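Local coordinates for protein importin subunit beta-1 (Saccharomyces cerevisiae, PDB 5OWU) that carries proteins into the nucleus by pairing with importin alpha, the adaptor that recognises the classical nuclear localization signal of the cargo, at residues Leu357-Cys362 against Gly394-Gly399; Thr292-Glu297 against Asn316-Ser321; Ala388-Phe393 against Lys428-Trp433. One frame throughout, in Å; residues are numbered along the deposited sequence.

How the contacts relate
From the N terminus, contact 2 comes first: it closes a short loop by folding the start of helix 317-332 (HEAT 8) back against helix 280-306 (HEAT 7). It is complete before contact 1 opens on the end of helix 347-362. Contact 1 closes the loop containing helix 367-377, joining HEAT 8 to the turn leaving helix 383-395 of HEAT 9. Contact 3 opens at 388-393, before contact 1 has closed at 394-399, and closes later, at 428-433 in HEAT 10, around helix 402-418; the two therefore cross, touching where Trp433 packs on Gly394 and Ser395. Asn361 and Glu297 link contacts 1 and 2, so the three connect four successive repeats.

Contact 1. Residues Leu357-Cys362 against Gly394-Gly399; sequences LFAQNC and GSIMDG
Ala359 and Gly399 form the close-packed half of this contact, where the last turn of helix 347-362 meets the loop that follows helix 383-395. The methyl CB of Ala359 points into the loop and lies 3.4 Å from Asp398 O, with Ile396 CG2 more distant at 4.3 Å. A methyl suits a place this close to a backbone carbonyl. Gly399 CA approaches Ala359 O to 3.2 Å in a CA-H...O contact; glycine fits because a CB would run into that carbonyl oxygen, and the backbone angles call for glycine.

The solvent side is looser and polar. The extended chain of Gln360 brings NE2 to 3.0 Å from Asp398 OD2 in a nearly straight hydrogen bond (168°). The bond lies in the plane of the amide but meets the carboxylate from above its plane, 46° out of it, and the two flat groups stand almost perpendicular. On helix 425-442, Arg437 and Ser441 touch Asp398. With an alanine in place of Asp398, the amide of Gln360 would probably lose this acceptor and be freer to turn. Small residues thus permit close backbone packing of HEAT 8 on the loop after HEAT 9, while one amide-to-carboxylate bond ties the outer margin.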
loop_
_atom_site.group_PDB
_atom_site.type_symbol
_atom_site.label_atom_id
_atom_site.label_comp_id
_atom_site.label_asym_id
_atom_site.label_seq_id
_atom_site.Cartn_x
_atom_site.Cartn_y
_atom_site.Cartn_z
ATOM N N LEU A 357 -17.139 7.544 -1.704
ATOM C CA LEU A 357 -16.865 7.735 -0.280
ATOM C C LEU A 357 -18.095 8.255 0.463
ATOM O O LEU A 357 -18.397 7.813 1.582
ATOM C CB LEU A 357 -15.688 8.695 -0.097
ATOM C CG LEU A 357 -14.321 8.160 -0.537
ATOM C CD1 LEU A 357 -13.274 9.262 -0.506
ATOM C CD2 LEU A 357 -13.890 7.001 0.344
ATOM N N PHE A 358 -18.803 9.216 -0.127
ATOM C CA PHE A 358 -20.034 9.702 0.490
ATOM C C PHE A 358 -21.018 8.562 0.700
ATOM O O PHE A 358 -21.632 8.448 1.764
ATOM C CB PHE A 358 -20.662 10.797 -0.371
ATOM C CG PHE A 358 -20.342 12.189 0.094
ATOM C CD1 PHE A 358 -21.126 12.805 1.065
ATOM C CD2 PHE A 358 -19.259 12.879 -0.430
ATOM C CE1 PHE A 358 -20.839 14.083 1.505
ATOM C CE2 PHE A 358 -18.963 14.164 0.004
ATOM C CZ PHE A 358 -19.755 14.767 0.973
ATOM N N ALA A 359 -21.182 7.702 -0.310
ATOM C CA ALA A 359 -22.159 6.622 -0.194
ATOM C C ALA A 359 -21.758 5.622 0.882
ATOM O O ALA A 359 -22.615 5.143 1.635
ATOM C CB ALA A 359 -22.329 5.917 -1.538
ATOM N N GLN A 360 -20.470 5.279 0.962
ATOM C CA GLN A 360 -20.013 4.361 2.004
ATOM C C GLN A 360 -20.180 4.976 3.387
ATOM O O GLN A 360 -20.547 4.287 4.345
ATOM C CB GLN A 360 -18.548 3.982 1.760
ATOM C CG GLN A 360 -18.337 3.136 0.520
ATOM C CD GLN A 360 -16.876 3.006 0.134
ATOM O OE1 GLN A 360 -16.115 3.971 0.196
ATOM N NE2 GLN A 360 -16.478 1.806 -0.272
ATOM N N ASN A 361 -19.922 6.275 3.507
ATOM C CA ASN A 361 -19.948 6.936 4.804
ATOM C C ASN A 361 -21.369 7.223 5.271
ATOM O O ASN A 361 -21.636 7.204 6.477
ATOM C CB ASN A 361 -19.143 8.233 4.715
ATOM C CG ASN A 361 -19.026 8.955 6.041
ATOM O OD1 ASN A 361 -19.187 8.367 7.107
ATOM N ND2 ASN A 361 -18.725 10.245 5.974
ATOM N N CYS A 362 -22.291 7.457 4.339
ATOM C CA CYS A 362 -23.590 8.037 4.656
ATOM C C CYS A 362 -24.775 7.170 4.251
ATOM O O CYS A 362 -25.918 7.552 4.525
ATOM C CB CYS A 362 -23.723 9.411 3.983
ATOM S SG CYS A 362 -22.410 10.557 4.454
ATOM N N GLY A 394 -23.717 3.523 -10.379
ATOM C CA GLY A 394 -22.755 2.539 -9.924
ATOM C C GLY A 394 -22.029 2.988 -8.673
ATOM O O GLY A 394 -21.703 2.169 -7.811
ATOM N N SER A 395 -21.794 4.295 -8.545
ATOM C CA SER A 395 -21.079 4.830 -7.393
ATOM C C SER A 395 -21.887 4.800 -6.101
ATOM O O SER A 395 -21.293 5.008 -5.037
ATOM C CB SER A 395 -20.633 6.266 -7.663
ATOM O OG SER A 395 -19.572 6.303 -8.598
ATOM N N ILE A 396 -23.203 4.569 -6.142
ATOM C CA ILE A 396 -23.955 4.447 -4.885
ATOM C C ILE A 396 -24.339 2.997 -4.567
ATOM O O ILE A 396 -25.187 2.764 -3.707
ATOM C CB ILE A 396 -25.193 5.364 -4.861
ATOM C CG1 ILE A 396 -26.177 5.020 -5.983
ATOM C CG2 ILE A 396 -24.764 6.827 -4.938
ATOM C CD1 ILE A 396 -27.566 5.614 -5.782
ATOM N N MET A 397 -23.704 2.003 -5.191
ATOM C CA MET A 397 -24.096 0.622 -4.931
ATOM C C MET A 397 -23.469 0.050 -3.667
ATOM O O MET A 397 -23.816 -1.064 -3.261
ATOM C CB MET A 397 -23.752 -0.257 -6.135
ATOM C CG MET A 397 -24.703 -0.031 -7.306
ATOM S SD MET A 397 -26.399 -0.518 -6.905
ATOM C CE MET A 397 -27.150 1.076 -6.610
ATOM N N ASP A 398 -22.583 0.785 -3.022
ATOM C CA ASP A 398 -21.951 0.350 -1.787
ATOM C C ASP A 398 -22.214 1.448 -0.765
ATOM O O ASP A 398 -21.755 2.581 -0.938
ATOM C CB ASP A 398 -20.457 0.098 -2.011
ATOM C CG ASP A 398 -19.737 -0.345 -0.760
ATOM O OD1 ASP A 398 -20.400 -0.724 0.226
ATOM O OD2 ASP A 398 -18.491 -0.316 -0.774
ATOM N N GLY A 399 -22.992 1.122 0.265
ATOM C CA GLY A 399 -23.336 2.067 1.301
ATOM C C GLY A 399 -24.773 1.940 1.773
ATOM O O GLY A 399 -25.040 1.615 2.934
#

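Contact 2. Residues Thr292-Glu297 against Asn316-Ser321; sequences TICEEE and NFALSS
Helices 292-297 and 317-321 meet steeply, their directions 122° apart and their axes 9.9 Å apart at closest, with Cys294 facing Ala318 and Glu297 facing the start of the second helix. Glu297 carries the polar half. With CG anti to its own carbonyl carbon (chi1 -63°) and the chain extended beyond, it reaches across to the backbone N-H groups of the first turn. Its OE2 uses the syn lone pair to accept from Phe317 N at 2.7 Å in a short but noticeably bent bond, while OE1 takes a weak bond from Ala318 N at 3.3 Å. A water donates to OE1 at 2.6 Å and accepts from Leu319 N at 2.9 Å, extending the grip by one residue. Tyr256 and Asn361 also bond to this buried carboxylate; these donors and the helix N terminus would favour its negative charge.

The contact joins consecutive members of a HEAT array, HEAT 7 and HEAT 8, at the point where the chain enters a new repeat. Beside the carboxylate the surfaces are apolar. Ile293 CG2 packs on Phe317 CB at 3.7 Å and lies near the plane of the ring, at its edge. Cys294 SG rests on Ala318 CB at 3.8 Å, the small methyl leaving room for the sulfur. The carboxylate of Glu297 is turned only 19° from the Phe317 ring plane. That ring also meets Tyr256, and aromatic side chains of another protein's chain meet it edge-to-face and pack on Ser320 and Ser321; this is consistent with the receptor's binding of disordered domains.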
loop_
_atom_site.group_PDB
_atom_site.type_symbol
_atom_site.label_atom_id
_atom_site.label_comp_id
_atom_site.label_asym_id
_atom_site.label_seq_id
_atom_site.Cartn_x
_atom_site.Cartn_y
_atom_site.Cartn_z
ATOM N N THR A 292 -11.209 13.711 1.824
ATOM C CA THR A 292 -10.475 13.566 3.080
ATOM C C THR A 292 -11.438 13.482 4.258
ATOM O O THR A 292 -11.308 12.605 5.127
ATOM C CB THR A 292 -9.496 14.727 3.265
ATOM O OG1 THR A 292 -8.558 14.745 2.181
ATOM C CG2 THR A 292 -8.727 14.578 4.554
ATOM N N ILE A 293 -12.428 14.381 4.298
ATOM C CA ILE A 293 -13.434 14.310 5.361
ATOM C C ILE A 293 -14.075 12.925 5.412
ATOM O O ILE A 293 -14.158 12.294 6.477
ATOM C CB ILE A 293 -14.497 15.404 5.167
ATOM C CG1 ILE A 293 -13.878 16.778 5.427
ATOM C CG2 ILE A 293 -15.681 15.171 6.098
ATOM C CD1 ILE A 293 -14.817 17.944 5.125
ATOM N N CYS A 294 -14.586 12.455 4.275
ATOM C CA CYS A 294 -15.252 11.156 4.269
ATOM C C CYS A 294 -14.320 10.054 4.759
ATOM O O CYS A 294 -14.722 9.201 5.555
ATOM C CB CYS A 294 -15.770 10.826 2.870
ATOM S SG CYS A 294 -17.218 11.773 2.392
ATOM N N GLU A 295 -13.074 10.045 4.280
ATOM C CA GLU A 295 -12.133 9.006 4.694
ATOM C C GLU A 295 -11.946 9.006 6.203
ATOM O O GLU A 295 -11.882 7.936 6.834
ATOM C CB GLU A 295 -10.786 9.203 3.995
ATOM C CG GLU A 295 -10.846 9.024 2.492
ATOM C CD GLU A 295 -9.583 9.500 1.800
ATOM O OE1 GLU A 295 -8.649 9.931 2.507
ATOM O OE2 GLU A 295 -9.532 9.451 0.553
ATOM N N GLU A 296 -11.853 10.199 6.801
ATOM C CA GLU A 296 -11.641 10.269 8.242
ATOM C C GLU A 296 -12.873 9.782 8.993
ATOM O O GLU A 296 -12.753 9.072 9.998
ATOM C CB GLU A 296 -11.278 11.697 8.665
ATOM C CG GLU A 296 -9.919 12.189 8.166
ATOM C CD GLU A 296 -8.764 11.238 8.492
ATOM O OE1 GLU A 296 -8.718 10.695 9.621
ATOM O OE2 GLU A 296 -7.906 11.028 7.606
ATOM N N GLU A 297 -14.069 10.135 8.515
ATOM C CA GLU A 297 -15.270 9.707 9.223
ATOM C C GLU A 297 -15.518 8.208 9.064
ATOM O O GLU A 297 -15.999 7.552 10.003
ATOM C CB GLU A 297 -16.457 10.553 8.753
ATOM C CG GLU A 297 -16.234 12.025 9.121
ATOM C CD GLU A 297 -17.371 12.959 8.752
ATOM O OE1 GLU A 297 -18.188 12.631 7.870
ATOM O OE2 GLU A 297 -17.438 14.044 9.359
ATOM N N ASN A 316 -19.816 14.155 11.751
ATOM C CA ASN A 316 -20.785 13.902 10.688
ATOM C C ASN A 316 -20.856 15.073 9.712
ATOM O O ASN A 316 -21.938 15.501 9.306
ATOM C CB ASN A 316 -22.168 13.597 11.274
ATOM C CG ASN A 316 -22.185 12.318 12.092
ATOM O OD1 ASN A 316 -21.728 11.273 11.633
ATOM N ND2 ASN A 316 -22.695 12.398 13.313
ATOM N N PHE A 317 -19.688 15.597 9.337
ATOM C CA PHE A 317 -19.625 16.684 8.359
ATOM C C PHE A 317 -20.269 16.281 7.038
ATOM O O PHE A 317 -21.058 17.038 6.459
ATOM C CB PHE A 317 -18.166 17.086 8.116
ATOM C CG PHE A 317 -17.493 17.730 9.302
ATOM C CD1 PHE A 317 -18.126 18.735 10.020
ATOM C CD2 PHE A 317 -16.217 17.340 9.685
ATOM C CE1 PHE A 317 -17.501 19.330 11.102
ATOM C CE2 PHE A 317 -15.588 17.930 10.770
ATOM C CZ PHE A 317 -16.233 18.930 11.478
ATOM N N ALA A 318 -19.902 15.108 6.520
ATOM C CA ALA A 318 -20.397 14.676 5.219
ATOM C C ALA A 318 -21.904 14.469 5.256
ATOM O O ALA A 318 -22.635 14.987 4.405
ATOM C CB ALA A 318 -19.685 13.395 4.786
ATOM N N LEU A 319 -22.386 13.725 6.254
ATOM C CA LEU A 319 -23.815 13.442 6.357
ATOM C C LEU A 319 -24.633 14.728 6.319
ATOM O O LEU A 319 -25.565 14.863 5.521
ATOM C CB LEU A 319 -24.093 12.660 7.640
ATOM C CG LEU A 319 -25.527 12.167 7.837
ATOM C CD1 LEU A 319 -25.872 11.136 6.794
ATOM C CD2 LEU A 319 -25.721 11.591 9.229
ATOM N N SER A 320 -24.270 15.701 7.160
ATOM C CA SER A 320 -25.028 16.944 7.252
ATOM C C SER A 320 -24.987 17.740 5.955
ATOM O O SER A 320 -25.919 18.496 5.668
ATOM C CB SER A 320 -24.474 17.807 8.384
ATOM O OG SER A 320 -24.455 17.105 9.617
ATOM N N SER A 321 -23.915 17.609 5.176
ATOM C CA SER A 321 -23.682 18.460 4.015
ATOM C C SER A 321 -24.139 17.842 2.698
ATOM O O SER A 321 -24.010 18.491 1.654
ATOM C CB SER A 321 -22.193 18.792 3.913
ATOM O OG SER A 321 -21.690 19.271 5.145
HETATM O O HOH W 1 -20.771 12.052 7.955
#

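Contact 3. Residues Ala388-Phe393 against Lys428-Trp433; sequences AAVMAF and KETTAW
Val390 and Thr430 face each other between two helices that run almost parallel, 17° apart with axes 8.7 Å apart, as equivalent helices of neighbouring HEAT repeats do. They belong here to HEAT 9 and HEAT 10.

Van der Waals packing comes first. Val390 CG2 meets Thr430 CG2 at 3.6 Å, and the same threonine methyl lies near the backbone of Met391, 3.9 Å from Met391 CB. Thr430 can present this methyl because CG2 is anti to its backbone N, which leaves OG1 on another side to bond with Glu387. Thr431 behaves differently: its OG1, not a methyl, lies against both methyls of Val390, 3.7 Å from CG1, yet its hydroxyl is bonded to Val427 O in its own helix. Threonine suits both positions: its hydroxyl is occupied elsewhere, while Thr430 gives a methyl to Val390 and Thr431 stays compact against it.

The aromatic group of interactions centres on Trp433. Met391 has CG anti to its backbone N (chi1 -179°) and bends at the next bond (chi2 61°), which carries the sulfur to the indole. SD lies 4.2 Å from the centroid of the Trp433 six-membered ring, obliquely, in a Met-aromatic contact; the nearest ring atom to SD is CZ3 at 3.7 Å. A flexible thioether can adjust to such a surface. Trp475 of helix 467-484 meets the Trp433 ring with its plane nearly parallel.

Carbonyl contacts complete the account. Trp433 CZ3 comes within 3.6 Å of Met391 O, which lies near the ring plane at its edge and also accepts a bond from Ser395 OG. No hydrogen bond passes directly between the two segments, so their association probably rests on shape and dispersion, with the sulfur set obliquely against the indole and the Met391 carbonyl at the ring edge, while the threonine hydroxyls find their partners elsewhere.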
loop_
_atom_site.group_PDB
_atom_site.type_symbol
_atom_site.label_atom_id
_atom_site.label_comp_id
_atom_site.label_asym_id
_atom_site.label_seq_id
_atom_site.Cartn_x
_atom_site.Cartn_y
_atom_site.Cartn_z
ATOM N N ALA A 388 -22.301 10.100 -17.113
ATOM C CA ALA A 388 -22.376 10.575 -15.735
ATOM C C ALA A 388 -23.469 9.849 -14.960
ATOM O O ALA A 388 -23.286 9.504 -13.788
ATOM C CB ALA A 388 -22.616 12.086 -15.714
ATOM N N ALA A 389 -24.608 9.590 -15.602
ATOM C CA ALA A 389 -25.720 8.946 -14.907
ATOM C C ALA A 389 -25.347 7.539 -14.455
ATOM O O ALA A 389 -25.553 7.178 -13.287
ATOM C CB ALA A 389 -26.958 8.922 -15.808
ATOM N N VAL A 390 -24.798 6.715 -15.362
ATOM C CA VAL A 390 -24.434 5.362 -14.924
ATOM C C VAL A 390 -23.257 5.400 -13.952
ATOM O O VAL A 390 -23.157 4.552 -13.055
ATOM C CB VAL A 390 -24.139 4.411 -16.108
ATOM C CG1 VAL A 390 -25.413 3.987 -16.789
ATOM C CG2 VAL A 390 -23.172 5.039 -17.115
ATOM N N MET A 391 -22.340 6.353 -14.113
ATOM C CA MET A 391 -21.258 6.501 -13.145
ATOM C C MET A 391 -21.811 6.755 -11.746
ATOM O O MET A 391 -21.361 6.148 -10.764
ATOM C CB MET A 391 -20.320 7.639 -13.565
ATOM C CG MET A 391 -19.142 7.859 -12.608
ATOM S SD MET A 391 -18.054 6.412 -12.478
ATOM C CE MET A 391 -17.149 6.851 -11.002
ATOM N N ALA A 392 -22.791 7.656 -11.635
ATOM C CA ALA A 392 -23.373 7.969 -10.334
ATOM C C ALA A 392 -24.114 6.762 -9.762
ATOM O O ALA A 392 -23.946 6.403 -8.579
ATOM C CB ALA A 392 -24.307 9.179 -10.467
ATOM N N PHE A 393 -24.916 6.096 -10.600
ATOM C CA PHE A 393 -25.669 4.953 -10.103
ATOM C C PHE A 393 -24.729 3.877 -9.586
ATOM O O PHE A 393 -24.897 3.372 -8.471
ATOM C CB PHE A 393 -26.580 4.387 -11.188
ATOM C CG PHE A 393 -27.584 3.414 -10.656
ATOM C CD1 PHE A 393 -27.269 2.079 -10.535
ATOM C CD2 PHE A 393 -28.833 3.842 -10.250
ATOM C CE1 PHE A 393 -28.192 1.178 -10.032
ATOM C CE2 PHE A 393 -29.752 2.956 -9.744
ATOM C CZ PHE A 393 -29.434 1.621 -9.635
ATOM N N LYS A 428 -20.875 2.958 -22.859
ATOM C CA LYS A 428 -20.906 1.505 -22.729
ATOM C C LYS A 428 -19.853 1.019 -21.744
ATOM O O LYS A 428 -20.088 0.070 -20.986
ATOM C CB LYS A 428 -20.693 0.850 -24.089
ATOM C CG LYS A 428 -21.859 1.009 -25.044
ATOM C CD LYS A 428 -21.659 0.174 -26.303
ATOM C CE LYS A 428 -20.546 0.706 -27.164
ATOM N NZ LYS A 428 -20.449 -0.077 -28.417
ATOM N N GLU A 429 -18.677 1.643 -21.756
ATOM C CA GLU A 429 -17.626 1.259 -20.821
ATOM C C GLU A 429 -18.099 1.427 -19.382
ATOM O O GLU A 429 -17.988 0.508 -18.548
ATOM C CB GLU A 429 -16.380 2.106 -21.090
ATOM C CG GLU A 429 -15.258 1.935 -20.087
ATOM C CD GLU A 429 -13.998 2.682 -20.498
ATOM O OE1 GLU A 429 -14.115 3.828 -20.975
ATOM O OE2 GLU A 429 -12.899 2.111 -20.354
ATOM N N THR A 430 -18.652 2.604 -19.076
ATOM C CA THR A 430 -19.086 2.856 -17.712
ATOM C C THR A 430 -20.326 2.044 -17.363
ATOM O O THR A 430 -20.480 1.630 -16.217
ATOM C CB THR A 430 -19.322 4.351 -17.523
ATOM O OG1 THR A 430 -18.095 5.034 -17.801
ATOM C CG2 THR A 430 -19.790 4.663 -16.085
ATOM N N THR A 431 -21.204 1.787 -18.336
ATOM C CA THR A 431 -22.368 0.941 -18.087
ATOM C C THR A 431 -21.955 -0.478 -17.718
ATOM O O THR A 431 -22.525 -1.081 -16.799
ATOM C CB THR A 431 -23.275 0.937 -19.322
ATOM O OG1 THR A 431 -23.757 2.265 -19.560
ATOM C CG2 THR A 431 -24.476 -0.017 -19.139
ATOM N N ALA A 432 -20.977 -1.038 -18.434
ATOM C CA ALA A 432 -20.466 -2.356 -18.064
ATOM C C ALA A 432 -19.920 -2.338 -16.642
ATOM O O ALA A 432 -20.199 -3.243 -15.838
ATOM C CB ALA A 432 -19.381 -2.804 -19.048
ATOM N N TRP A 433 -19.125 -1.313 -16.317
ATOM C CA TRP A 433 -18.659 -1.158 -14.940
ATOM C C TRP A 433 -19.829 -1.099 -13.959
ATOM O O TRP A 433 -19.806 -1.746 -12.906
ATOM C CB TRP A 433 -17.799 0.099 -14.831
ATOM C CG TRP A 433 -17.427 0.489 -13.433
ATOM C CD1 TRP A 433 -16.386 0.000 -12.692
ATOM C CD2 TRP A 433 -18.085 1.461 -12.606
ATOM N NE1 TRP A 433 -16.355 0.607 -11.462
ATOM C CE2 TRP A 433 -17.383 1.509 -11.381
ATOM C CE3 TRP A 433 -19.194 2.294 -12.781
ATOM C CZ2 TRP A 433 -17.753 2.357 -10.341
ATOM C CZ3 TRP A 433 -19.560 3.137 -11.746
ATOM C CH2 TRP A 433 -18.844 3.162 -10.541
#